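Local coordinates for protein maleylacetate reductase (Agrobacterium tumefaciens, PDB 3HL0) that catalyses the reduction of maleylacetate to 3-oxoadipate, probably with NADH, and probably as a step in the breakdown of gamma-resorcylate, at residues A112-P118 against I146-I152; A178-Y182 against L277-L281; I267-E271 against R288-L293. All blocks are in the same frame, centred on the assembly; numbering follows the deposited sequence.

Contact 1: A112-P118 against I146-I152; sequences AAQIVIP and ILPEVVI. With CA (calcium ion), chain C.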
ATOM      1  N   ALA A 112     -25.665  -4.250 -10.708  1.00 15.30           N
ATOM      2  CA  ALA A 112     -25.844  -4.386  -9.247  1.00 13.87           C
ATOM      3  C   ALA A 112     -26.101  -3.009  -8.655  1.00 13.54           C
ATOM      4  O   ALA A 112     -25.415  -2.037  -9.024  1.00 14.05           O
ATOM      5  CB  ALA A 112     -24.563  -4.956  -8.616  1.00 13.37           C
ATOM      6  N   ALA A 113     -27.027  -2.916  -7.700  1.00 11.75           N
ATOM      7  CA  ALA A 113     -27.107  -1.690  -6.910  1.00 10.36           C
ATOM      8  C   ALA A 113     -25.891  -1.668  -5.965  1.00 10.32           C
ATOM      9  O   ALA A 113     -25.410  -2.732  -5.550  1.00 10.16           O
ATOM     10  CB  ALA A 113     -28.418  -1.653  -6.101  1.00 11.06           C
ATOM     11  N   GLN A 114     -25.424  -0.473  -5.613  1.00  9.20           N
ATOM     12  CA  GLN A 114     -24.259  -0.315  -4.711  1.00  8.93           C
ATOM     13  C   GLN A 114     -24.640   0.390  -3.433  1.00  9.39           C
ATOM     14  O   GLN A 114     -25.229   1.496  -3.478  1.00 10.88           O
ATOM     15  CB  GLN A 114     -23.198   0.554  -5.388  1.00  8.76           C
ATOM     16  CG  GLN A 114     -22.655  -0.025  -6.698  1.00  8.96           C
ATOM     17  CD  GLN A 114     -21.756   0.971  -7.383  1.00  9.24           C
ATOM     18  OE1 GLN A 114     -20.636   1.232  -6.943  1.00 10.79           O
ATOM     19  NE2 GLN A 114     -22.253   1.564  -8.474  1.00 10.23           N
ATOM     20  N   ILE A 115     -24.259  -0.193  -2.295  1.00  8.29           N
ATOM     21  CA  ILE A 115     -24.281   0.490  -1.017  1.00  9.06           C
ATOM     22  C   ILE A 115     -22.807   0.609  -0.640  1.00  9.89           C
ATOM     23  O   ILE A 115     -22.135  -0.413  -0.501  1.00  9.75           O
ATOM     24  CB  ILE A 115     -25.044  -0.327   0.023  1.00  7.87           C
ATOM     25  CG1 ILE A 115     -26.549  -0.385  -0.330  1.00  8.74           C
ATOM     26  CG2 ILE A 115     -24.896   0.312   1.444  1.00 11.62           C
ATOM     27  CD1 ILE A 115     -27.281  -1.464   0.478  1.00 10.52           C
ATOM     28  N   VAL A 116     -22.307   1.830  -0.538  1.00  8.89           N
ATOM     29  CA  VAL A 116     -20.876   2.027  -0.268  1.00  9.15           C
ATOM     30  C   VAL A 116     -20.730   2.493   1.150  1.00  9.24           C
ATOM     31  O   VAL A 116     -21.497   3.363   1.612  1.00  9.65           O
ATOM     32  CB  VAL A 116     -20.269   3.076  -1.237  1.00  9.96           C
ATOM     33  CG1 VAL A 116     -18.732   3.214  -0.966  1.00  9.21           C
ATOM     34  CG2 VAL A 116     -20.511   2.647  -2.659  1.00 12.06           C
ATOM     35  N   ILE A 117     -19.784   1.883   1.866  1.00  7.80           N
ATOM     36  CA  ILE A 117     -19.467   2.239   3.255  1.00  8.42           C
ATOM     37  C   ILE A 117     -17.987   2.714   3.240  1.00  8.79           C
ATOM     38  O   ILE A 117     -17.041   1.900   3.395  1.00  9.43           O
ATOM     39  CB  ILE A 117     -19.664   1.033   4.210  1.00  9.34           C
ATOM     40  CG1 ILE A 117     -21.083   0.473   4.078  1.00  8.99           C
ATOM     41  CG2 ILE A 117     -19.412   1.507   5.686  1.00 10.97           C
ATOM     42  CD1 ILE A 117     -21.231  -0.836   4.878  1.00 12.23           C
ATOM     43  N   PRO A 118     -17.766   4.029   2.989  1.00  9.05           N
ATOM     44  CA  PRO A 118     -16.394   4.524   2.748  1.00 10.11           C
ATOM     45  C   PRO A 118     -15.609   4.570   4.042  1.00 10.66           C
ATOM     46  O   PRO A 118     -16.142   4.971   5.062  1.00 11.65           O
ATOM     47  CB  PRO A 118     -16.585   5.943   2.185  1.00 10.66           C
ATOM     48  CG  PRO A 118     -18.052   6.073   1.849  1.00 12.16           C
ATOM     49  CD  PRO A 118     -18.806   5.049   2.720  1.00  8.92           C
ATOM     50  N   ILE A 146     -22.487   4.068 -13.040  1.00 14.54           N
ATOM     51  CA  ILE A 146     -21.369   3.866 -12.074  1.00 13.71           C
ATOM     52  C   ILE A 146     -21.683   4.494 -10.717  1.00 12.10           C
ATOM     53  O   ILE A 146     -21.180   4.028  -9.671  1.00 10.82           O
ATOM     54  CB  ILE A 146     -20.069   4.460 -12.674  1.00 13.41           C
ATOM     55  CG1 ILE A 146     -19.716   3.676 -13.945  1.00 14.06           C
ATOM     56  CG2 ILE A 146     -18.902   4.489 -11.647  1.00 14.69           C
ATOM     57  CD1 ILE A 146     -18.692   4.336 -14.797  1.00 20.75           C
ATOM     58  N   LEU A 147     -22.453   5.590 -10.718  1.00 11.70           N
ATOM     59  CA  LEU A 147     -22.758   6.333  -9.474  1.00 11.10           C
ATOM     60  C   LEU A 147     -23.445   5.445  -8.427  1.00 11.38           C
ATOM     61  O   LEU A 147     -24.530   4.885  -8.711  1.00 11.51           O
ATOM     62  CB  LEU A 147     -23.630   7.563  -9.750  1.00 11.14           C
ATOM     63  CG  LEU A 147     -23.866   8.479  -8.558  1.00 12.46           C
ATOM     64  CD1 LEU A 147     -22.568   9.132  -8.026  1.00 13.06           C
ATOM     65  CD2 LEU A 147     -24.878   9.524  -9.009  1.00 14.30           C
ATOM     66  N   PRO A 148     -22.823   5.284  -7.230  1.00  9.58           N
ATOM     67  CA  PRO A 148     -23.495   4.420  -6.229  1.00 10.28           C
ATOM     68  C   PRO A 148     -24.863   4.942  -5.738  1.00 10.60           C
ATOM     69  O   PRO A 148     -25.056   6.148  -5.546  1.00 11.47           O
ATOM     70  CB  PRO A 148     -22.483   4.345  -5.062  1.00  8.92           C
ATOM     71  CG  PRO A 148     -21.153   4.567  -5.759  1.00  8.86           C
ATOM     72  CD  PRO A 148     -21.435   5.608  -6.831  1.00  9.54           C
ATOM     73  N   GLU A 149     -25.781   4.009  -5.536  1.00 10.50           N
ATOM     74  CA  GLU A 149     -27.125   4.331  -5.074  1.00 10.47           C
ATOM     75  C   GLU A 149     -27.180   4.868  -3.659  1.00 10.29           C
ATOM     76  O   GLU A 149     -27.977   5.762  -3.372  1.00 11.65           O
ATOM     77  CB  GLU A 149     -28.008   3.092  -5.131  1.00 11.24           C
ATOM     78  CG  GLU A 149     -28.535   2.765  -6.512  1.00 12.02           C
ATOM     79  CD  GLU A 149     -27.488   2.218  -7.478  1.00 15.16           C
ATOM     80  OE1 GLU A 149     -26.402   1.743  -7.065  1.00 12.34           O
ATOM     81  OE2 GLU A 149     -27.734   2.285  -8.705  1.00 17.20           O
ATOM     82  N   VAL A 150     -26.411   4.268  -2.742  1.00  8.81           N
ATOM     83  CA  VAL A 150     -26.545   4.602  -1.336  1.00  9.47           C
ATOM     84  C   VAL A 150     -25.143   4.706  -0.726  1.00  8.97           C
ATOM     85  O   VAL A 150     -24.284   3.894  -1.055  1.00  8.78           O
ATOM     86  CB  VAL A 150     -27.360   3.513  -0.568  1.00  9.40           C
ATOM     87  CG1 VAL A 150     -27.400   3.811   0.907  1.00 11.36           C
ATOM     88  CG2 VAL A 150     -28.778   3.355  -1.146  1.00 11.11           C
ATOM     89  N   VAL A 151     -24.908   5.695   0.123  1.00  7.75           N
ATOM     90  CA  VAL A 151     -23.626   5.763   0.826  1.00  7.80           C
ATOM     91  C   VAL A 151     -23.930   5.847   2.309  1.00  8.63           C
ATOM     92  O   VAL A 151     -24.821   6.609   2.710  1.00  9.39           O
ATOM     93  CB  VAL A 151     -22.871   7.042   0.423  1.00  8.00           C
ATOM     94  CG1 VAL A 151     -21.537   7.125   1.154  1.00  8.37           C
ATOM     95  CG2 VAL A 151     -22.663   7.096  -1.074  1.00  8.64           C
ATOM     96  N   ILE A 152     -23.266   4.997   3.108  1.00  7.81           N
ATOM     97  CA  ILE A 152     -23.418   5.006   4.570  1.00  8.56           C
ATOM     98  C   ILE A 152     -22.101   5.487   5.147  1.00  8.37           C
ATOM     99  O   ILE A 152     -21.089   4.789   5.065  1.00  9.19           O
ATOM    100  CB  ILE A 152     -23.781   3.588   5.089  1.00  9.28           C
ATOM    101  CG1 ILE A 152     -25.112   3.170   4.482  1.00 10.46           C
ATOM    102  CG2 ILE A 152     -23.859   3.557   6.617  1.00 10.40           C
ATOM    103  CD1 ILE A 152     -25.516   1.740   4.934  1.00 13.79           C
TER
HETATM  104 CA    CA C 401     -26.780   1.660 -10.821  1.00 27.24          CA
HETATM  105  O   HOH W   1     -25.117   0.650  -9.198  1.00 14.29           O
HETATM  106  O   HOH W   2     -28.052  -0.376 -10.341  1.00 20.74           O
HETATM  107  O   HOH W   3     -18.564   4.741   6.415  1.00 10.34           O
HETATM  108  O   HOH W   4     -25.909   3.729 -10.839  1.00 19.66           O
HETATM  109  O   HOH W   5     -25.534   0.427 -12.266  1.00 17.32           O
HETATM  110  O   HOH W   6     -27.950   1.635 -12.895  1.00 34.03           O
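Val116 is held to strand 150-152 at both of its backbone polar atoms: its N donates to Val150 O at 2.9 Å, and its O takes Ile152 N at 2.8 Å. This is regular parallel pairing inside the six-stranded sheet of the N-terminal domain, and this part is tightly packed. On the face under helix 25-31, Ile115 CG2 rests on Ile152 CD1. On the other, below helix 97-110, the first torsion of Val116 (chi1 -177°) sets CG2 beside its own N and against Pro148 CB, 3.5 Å away.

At the start of the strands the character changes to water and a calcium ion. Gln114 N meets Glu149 OE1 from above the carboxylate plane, at 2.8 Å, while OE2 binds calcium at 2.4 Å. The Gln114 amide reaches Ile146 O through NE2 (2.9 Å), with the acceptor near the amide plane. Water 1, itself on the calcium, donates to Ala112 O and Glu149 OE1 and accepts from NE2.

One carboxylate oxygen and five waters form the calcium shell, so the protein's direct hold is a single bond, backed through waters such as water 4 on Leu147 O. Gln114 N-H, on the neighbouring strand, steadies the carboxylate at its other oxygen.

Contact 2: A178-Y182 against L277-L281; sequences AEALY and LLAPL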
ATOM      1  N   ALA A 178     -10.487  22.092  -4.125  1.00  7.51           N
ATOM      2  CA  ALA A 178      -9.699  23.200  -4.597  1.00  8.29           C
ATOM      3  C   ALA A 178      -9.916  23.395  -6.108  1.00  8.76           C
ATOM      4  O   ALA A 178     -10.149  24.519  -6.585  1.00  9.02           O
ATOM      5  CB  ALA A 178      -8.218  22.957  -4.277  1.00  9.15           C
ATOM      6  N   GLU A 179      -9.871  22.299  -6.872  1.00  8.35           N
ATOM      7  CA  GLU A 179     -10.070  22.431  -8.327  1.00  8.62           C
ATOM      8  C   GLU A 179     -11.524  22.775  -8.680  1.00  8.84           C
ATOM      9  O   GLU A 179     -11.769  23.421  -9.695  1.00  8.64           O
ATOM     10  CB  GLU A 179      -9.605  21.186  -9.106  1.00 11.39           C
ATOM     11  CG  GLU A 179      -8.096  20.997  -9.051  1.00 11.30           C
ATOM     12  CD  GLU A 179      -7.528  20.530 -10.411  1.00 11.30           C
ATOM     13  OE1 GLU A 179      -7.830  19.417 -10.873  1.00 10.07           O
ATOM     14  OE2 GLU A 179      -6.833  21.341 -11.030  1.00  9.87           O
ATOM     15  N   ALA A 180     -12.469  22.320  -7.860  1.00  7.93           N
ATOM     16  CA  ALA A 180     -13.864  22.681  -8.123  1.00  8.03           C
ATOM     17  C   ALA A 180     -14.047  24.209  -8.141  1.00  8.85           C
ATOM     18  O   ALA A 180     -14.917  24.723  -8.879  1.00  9.50           O
ATOM     19  CB  ALA A 180     -14.768  22.052  -7.095  1.00  9.17           C
ATOM     20  N   LEU A 181     -13.266  24.930  -7.345  1.00  8.66           N
ATOM     21  CA  LEU A 181     -13.447  26.400  -7.287  1.00  7.41           C
ATOM     22  C   LEU A 181     -13.207  27.099  -8.631  1.00  8.49           C
ATOM     23  O   LEU A 181     -13.804  28.167  -8.890  1.00  8.93           O
ATOM     24  CB  LEU A 181     -12.513  27.006  -6.240  1.00  7.48           C
ATOM     25  CG  LEU A 181     -12.794  26.548  -4.806  1.00  7.44           C
ATOM     26  CD1 LEU A 181     -11.691  27.100  -3.871  1.00 11.13           C
ATOM     27  CD2 LEU A 181     -14.219  26.996  -4.344  1.00 11.23           C
ATOM     28  N   TYR A 182     -12.376  26.508  -9.482  1.00  8.38           N
ATOM     29  CA  TYR A 182     -12.073  27.131 -10.777  1.00  9.02           C
ATOM     30  C   TYR A 182     -12.466  26.276 -11.953  1.00  9.33           C
ATOM     31  O   TYR A 182     -12.023  26.514 -13.082  1.00 10.94           O
ATOM     32  CB  TYR A 182     -10.603  27.581 -10.851  1.00  9.66           C
ATOM     33  CG  TYR A 182      -9.546  26.516 -10.596  1.00  9.77           C
ATOM     34  CD1 TYR A 182      -9.252  25.541 -11.568  1.00  9.60           C
ATOM     35  CD2 TYR A 182      -8.848  26.508  -9.386  1.00 11.13           C
ATOM     36  CE1 TYR A 182      -8.226  24.592 -11.339  1.00  9.72           C
ATOM     37  CE2 TYR A 182      -7.861  25.559  -9.129  1.00  8.82           C
ATOM     38  CZ  TYR A 182      -7.545  24.642 -10.116  1.00  9.40           C
ATOM     39  OH  TYR A 182      -6.546  23.704  -9.887  1.00 10.18           O
ATOM     40  N   LEU A 277     -10.977  33.300  -7.675  1.00 13.31           N
ATOM     41  CA  LEU A 277     -11.700  32.030  -7.445  1.00 12.98           C
ATOM     42  C   LEU A 277     -11.029  31.233  -6.331  1.00 12.70           C
ATOM     43  O   LEU A 277     -11.728  30.528  -5.580  1.00 13.00           O
ATOM     44  CB  LEU A 277     -11.793  31.235  -8.733  1.00 12.87           C
ATOM     45  CG  LEU A 277     -12.630  31.904  -9.851  1.00 15.50           C
ATOM     46  CD1 LEU A 277     -12.476  31.056 -11.106  1.00 15.59           C
ATOM     47  CD2 LEU A 277     -14.082  31.996  -9.421  1.00 18.57           C
ATOM     48  N   LEU A 278      -9.702  31.366  -6.197  1.00 10.89           N
ATOM     49  CA  LEU A 278      -9.011  30.628  -5.119  1.00 10.88           C
ATOM     50  C   LEU A 278      -8.922  31.413  -3.816  1.00 11.70           C
ATOM     51  O   LEU A 278      -8.434  30.904  -2.819  1.00 11.05           O
ATOM     52  CB  LEU A 278      -7.621  30.174  -5.611  1.00  9.65           C
ATOM     53  CG  LEU A 278      -7.686  28.978  -6.557  1.00 10.33           C
ATOM     54  CD1 LEU A 278      -6.382  28.837  -7.361  1.00 11.91           C
ATOM     55  CD2 LEU A 278      -7.967  27.683  -5.767  1.00 11.19           C
ATOM     56  N   ALA A 279      -9.412  32.664  -3.807  1.00 11.89           N
ATOM     57  CA  ALA A 279      -9.346  33.466  -2.586  1.00 12.38           C
ATOM     58  C   ALA A 279      -9.965  32.809  -1.333  1.00 12.84           C
ATOM     59  O   ALA A 279      -9.382  32.924  -0.257  1.00 14.18           O
ATOM     60  CB  ALA A 279      -9.921  34.891  -2.822  1.00 14.15           C
ATOM     61  N   PRO A 280     -11.099  32.084  -1.466  1.00 12.17           N
ATOM     62  CA  PRO A 280     -11.648  31.448  -0.261  1.00 12.78           C
ATOM     63  C   PRO A 280     -10.720  30.403   0.319  1.00 12.53           C
ATOM     64  O   PRO A 280     -10.663  30.197   1.548  1.00 13.03           O
ATOM     65  CB  PRO A 280     -12.968  30.790  -0.743  1.00 13.84           C
ATOM     66  CG  PRO A 280     -13.308  31.505  -2.005  1.00 15.22           C
ATOM     67  CD  PRO A 280     -12.002  31.957  -2.634  1.00 12.14           C
ATOM     68  N   LEU A 281      -9.958  29.762  -0.560  1.00 11.36           N
ATOM     69  CA  LEU A 281      -8.973  28.797  -0.102  1.00 10.75           C
ATOM     70  C   LEU A 281      -7.776  29.497   0.539  1.00 11.51           C
ATOM     71  O   LEU A 281      -7.323  29.079   1.603  1.00 11.67           O
ATOM     72  CB  LEU A 281      -8.500  27.900  -1.241  1.00 11.37           C
ATOM     73  CG  LEU A 281      -7.369  26.907  -0.870  1.00 11.99           C
ATOM     74  CD1 LEU A 281      -7.641  26.010   0.341  1.00 13.99           C
ATOM     75  CD2 LEU A 281      -7.147  26.008  -2.098  1.00 15.17           C
TER
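Leu278 comes to the Tyr182 ring at its rim: CD2 of the leucine lies in the ring plane, 3.9 Å from CD2 of the tyrosine. The ring is there because its CG sits between the backbone N and the carbonyl carbon (chi1 56°), which folds it back along its own segment, with Glu179 O above one face, out toward the rim. Tyr182 CB also touches Leu277 CD1. At Ala178 and Leu281 the alanine CB meets the leucine CD2 at 3.9 Å, and Leu181 CD1 leans on Leu281 CB. These apolar contacts join the C-terminal part of helix 163-180 to the start of helix 279-285 in the helical C-terminal domain.

A second kind of contact pairs side chains with carbonyl oxygens, and it is reciprocal. Leu181 CB lies 3.7 Å from Leu277 O, and Leu277 CB lies the same 3.7 Å from Leu181 O.

Within 178-182, Tyr182 OH donates to Glu179 OE2 at 2.6 Å, on the anti lone pair of that oxygen. The same carboxylate also accepts from Ser238 N and His240 N and bonds to His241 ND1.

Between the two segments, then, cohesion is by shape and van der Waals contact, while the polar end of the tyrosine is satisfied on its own side and the buried carboxylate holds the ring's hydroxyl in place.

Contact 3: I267-E271 against R288-L293; sequences IAYVE and RAGAGL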
ATOM      1  N   ILE A 267      -1.989  24.002  -7.470  1.00  8.95           N
ATOM      2  CA  ILE A 267      -2.809  25.175  -7.089  1.00  9.70           C
ATOM      3  C   ILE A 267      -2.035  26.466  -7.288  1.00 11.38           C
ATOM      4  O   ILE A 267      -2.590  27.402  -7.874  1.00 11.74           O
ATOM      5  CB  ILE A 267      -3.326  25.019  -5.661  1.00  8.97           C
ATOM      6  CG1 ILE A 267      -4.284  23.830  -5.602  1.00 11.01           C
ATOM      7  CG2 ILE A 267      -4.037  26.297  -5.198  1.00 10.42           C
ATOM      8  CD1 ILE A 267      -5.484  23.890  -6.566  1.00 12.97           C
ATOM      9  N   ALA A 268      -0.750  26.520  -6.894  1.00 10.47           N
ATOM     10  CA  ALA A 268       0.057  27.715  -7.186  1.00 10.91           C
ATOM     11  C   ALA A 268       0.116  28.056  -8.670  1.00 11.43           C
ATOM     12  O   ALA A 268       0.121  29.272  -9.020  1.00 13.77           O
ATOM     13  CB  ALA A 268       1.497  27.572  -6.621  1.00 11.08           C
ATOM     14  N   TYR A 269       0.183  27.054  -9.539  1.00 10.88           N
ATOM     15  CA  TYR A 269       0.226  27.289 -10.998  1.00 10.67           C
ATOM     16  C   TYR A 269      -1.064  28.015 -11.407  1.00 11.73           C
ATOM     17  O   TYR A 269      -0.997  29.052 -12.083  1.00 10.95           O
ATOM     18  CB  TYR A 269       0.296  25.970 -11.734  1.00 11.81           C
ATOM     19  CG  TYR A 269       0.425  26.026 -13.239  1.00 11.73           C
ATOM     20  CD1 TYR A 269       1.692  25.880 -13.838  1.00 14.86           C
ATOM     21  CD2 TYR A 269      -0.703  26.105 -14.064  1.00 11.11           C
ATOM     22  CE1 TYR A 269       1.834  25.846 -15.253  1.00 16.34           C
ATOM     23  CE2 TYR A 269      -0.580  26.092 -15.485  1.00 11.29           C
ATOM     24  CZ  TYR A 269       0.706  25.963 -16.059  1.00 15.89           C
ATOM     25  OH  TYR A 269       0.879  25.961 -17.431  1.00 18.18           O
ATOM     26  N   VAL A 270      -2.225  27.513 -10.954  1.00 10.78           N
ATOM     27  CA  VAL A 270      -3.511  28.107 -11.367  1.00 11.32           C
ATOM     28  C   VAL A 270      -3.761  29.448 -10.687  1.00 11.90           C
ATOM     29  O   VAL A 270      -4.379  30.332 -11.284  1.00 13.02           O
ATOM     30  CB  VAL A 270      -4.691  27.116 -11.133  1.00 10.30           C
ATOM     31  CG1 VAL A 270      -6.053  27.731 -11.553  1.00 12.08           C
ATOM     32  CG2 VAL A 270      -4.364  25.845 -11.946  1.00 10.48           C
ATOM     33  N   GLU A 271      -3.268  29.606  -9.468  1.00 12.35           N
ATOM     34  CA  GLU A 271      -3.524  30.819  -8.677  1.00 13.92           C
ATOM     35  C   GLU A 271      -3.006  32.069  -9.383  1.00 15.76           C
ATOM     36  O   GLU A 271      -3.623  33.138  -9.212  1.00 15.45           O
ATOM     37  CB  GLU A 271      -2.905  30.660  -7.292  1.00 15.41           C
ATOM     38  CG  GLU A 271      -3.257  31.698  -6.290  1.00 18.81           C
ATOM     39  CD  GLU A 271      -2.614  31.424  -4.918  1.00 25.07           C
ATOM     40  OE1 GLU A 271      -1.728  30.496  -4.783  1.00 23.33           O
ATOM     41  OE2 GLU A 271      -3.006  32.137  -3.959  1.00 28.90           O
ATOM     42  N   ARG A 288      -1.203  32.529   0.869  1.00 19.94           N
ATOM     43  CA  ARG A 288      -1.404  32.282  -0.553  1.00 18.09           C
ATOM     44  C   ARG A 288      -2.021  30.879  -0.611  1.00 16.38           C
ATOM     45  O   ARG A 288      -1.775  30.071   0.273  1.00 17.08           O
ATOM     46  CB  ARG A 288      -0.078  32.252  -1.325  1.00 19.37           C
ATOM     47  CG  ARG A 288       0.788  33.537  -1.224  1.00 23.91           C
ATOM     48  CD  ARG A 288       1.599  33.749  -2.535  1.00 29.86           C
ATOM     49  NE  ARG A 288       0.659  33.700  -3.657  1.00 35.65           N
ATOM     50  CZ  ARG A 288       0.843  34.268  -4.845  1.00 39.54           C
ATOM     51  NH1 ARG A 288       1.960  34.965  -5.104  1.00 40.93           N
ATOM     52  NH2 ARG A 288      -0.109  34.175  -5.765  1.00 38.85           N
ATOM     53  N   ALA A 289      -2.816  30.606  -1.626  1.00 15.50           N
ATOM     54  CA  ALA A 289      -3.472  29.300  -1.699  1.00 15.00           C
ATOM     55  C   ALA A 289      -2.421  28.185  -1.850  1.00 16.31           C
ATOM     56  O   ALA A 289      -2.477  27.205  -1.114  1.00 15.58           O
ATOM     57  CB  ALA A 289      -4.467  29.263  -2.826  1.00 16.41           C
ATOM     58  N   GLY A 290      -1.465  28.342  -2.777  1.00 15.07           N
ATOM     59  CA  GLY A 290      -0.464  27.260  -3.009  1.00 14.82           C
ATOM     60  C   GLY A 290       0.526  27.117  -1.845  1.00 14.28           C
ATOM     61  O   GLY A 290       0.678  26.044  -1.248  1.00 13.19           O
ATOM     62  N   ALA A 291       1.222  28.194  -1.504  1.00 14.45           N
ATOM     63  CA  ALA A 291       2.148  28.159  -0.367  1.00 14.26           C
ATOM     64  C   ALA A 291       1.484  27.796   0.953  1.00 13.71           C
ATOM     65  O   ALA A 291       2.025  27.075   1.781  1.00 13.61           O
ATOM     66  CB  ALA A 291       2.919  29.513  -0.244  1.00 15.74           C
ATOM     67  N   GLY A 292       0.288  28.327   1.170  1.00 13.72           N
ATOM     68  CA  GLY A 292      -0.433  27.980   2.378  1.00 13.16           C
ATOM     69  C   GLY A 292      -0.794  26.518   2.460  1.00 12.30           C
ATOM     70  O   GLY A 292      -0.758  25.925   3.532  1.00 12.23           O
ATOM     71  N   LEU A 293      -1.140  25.910   1.327  1.00 11.08           N
ATOM     72  CA  LEU A 293      -1.342  24.453   1.305  1.00 10.37           C
ATOM     73  C   LEU A 293      -0.079  23.703   1.663  1.00 10.23           C
ATOM     74  O   LEU A 293      -0.131  22.697   2.342  1.00 11.00           O
ATOM     75  CB  LEU A 293      -1.891  23.970  -0.072  1.00 10.24           C
ATOM     76  CG  LEU A 293      -3.375  24.214  -0.287  1.00 12.05           C
ATOM     77  CD1 LEU A 293      -3.675  24.018  -1.782  1.00 12.82           C
ATOM     78  CD2 LEU A 293      -4.249  23.256   0.641  1.00 11.80           C
TER
HETATM   79  O   HOH W   7       1.145  30.098  -3.642  1.00 12.65           O
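The carboxylate of Glu271 is sandwiched: the methyl of Ala289 lies over one face, with CB 3.5 Å from CD, and NH2 of Arg288 stands over the other, 3.8 Å from the same CD. The guanidinium is met differently. It presents its edge, with Glu271 OE2 in its plane; the two planes are 80° apart, and the salt bridge from NH2 to OE2 is a long one. All this sits where two roughly antiparallel helices of the C-terminal domain pack together, the end of helix 255-271 against the start of helix 289-300.

Through its two oxygens the carboxylate grips the first backbone N-H groups of the second helix. OE2 accepts from Ala289 N at 2.8 Å, and OE1 accepts from Gly290 N at 3.0 Å; both are reached on the syn side, somewhat out of the carboxylate plane. A third N-H, that of Ala291, is served through water 7, which donates to OE1. Glu271 can span the gap because its chain is stretched out, with CG opposite the backbone N across the first bond (chi1 -170°). Two bonds fix the rotation of the carboxylate, and its negative charge probably interacts favourably with the positive end of the helix dipole.

Beside this polar grip the backbones come close at Gly290, whose CA lies 4.0 Å from Ala268 N and has no side chain to hold the helices apart. The remaining contact is apolar and is carried by the two branches of Ile267: CG2 packs on Ala289 CB at 3.8 Å, while CG1 meets Leu293 CD1 at 3.9 Å, the side chains of Ile267 and Leu293 crossing at about a right angle.

Contact 1 lies in the N-terminal sheet domain, about 28 Å and 34 Å, centre to centre, from contacts 2 and 3, which share the helical C-terminal domain and touch each other. They meet at Ile267, whose CD1 packs on Ala178 CB at 3.7 Å and on the Tyr182 hydroxyl, and at Leu278 CD1 on Glu271 CA. Helix 163-180 and then helices 255-271, 279-285 and 289-300 come in that order, each contact taking alternate ones. All three are largely buried, contact 1 opening to calcium-bound water and contact 3 to exposed Arg288. Backbone pairing dominates the first, apolar fit the second, and a carboxylate at a helix start the third.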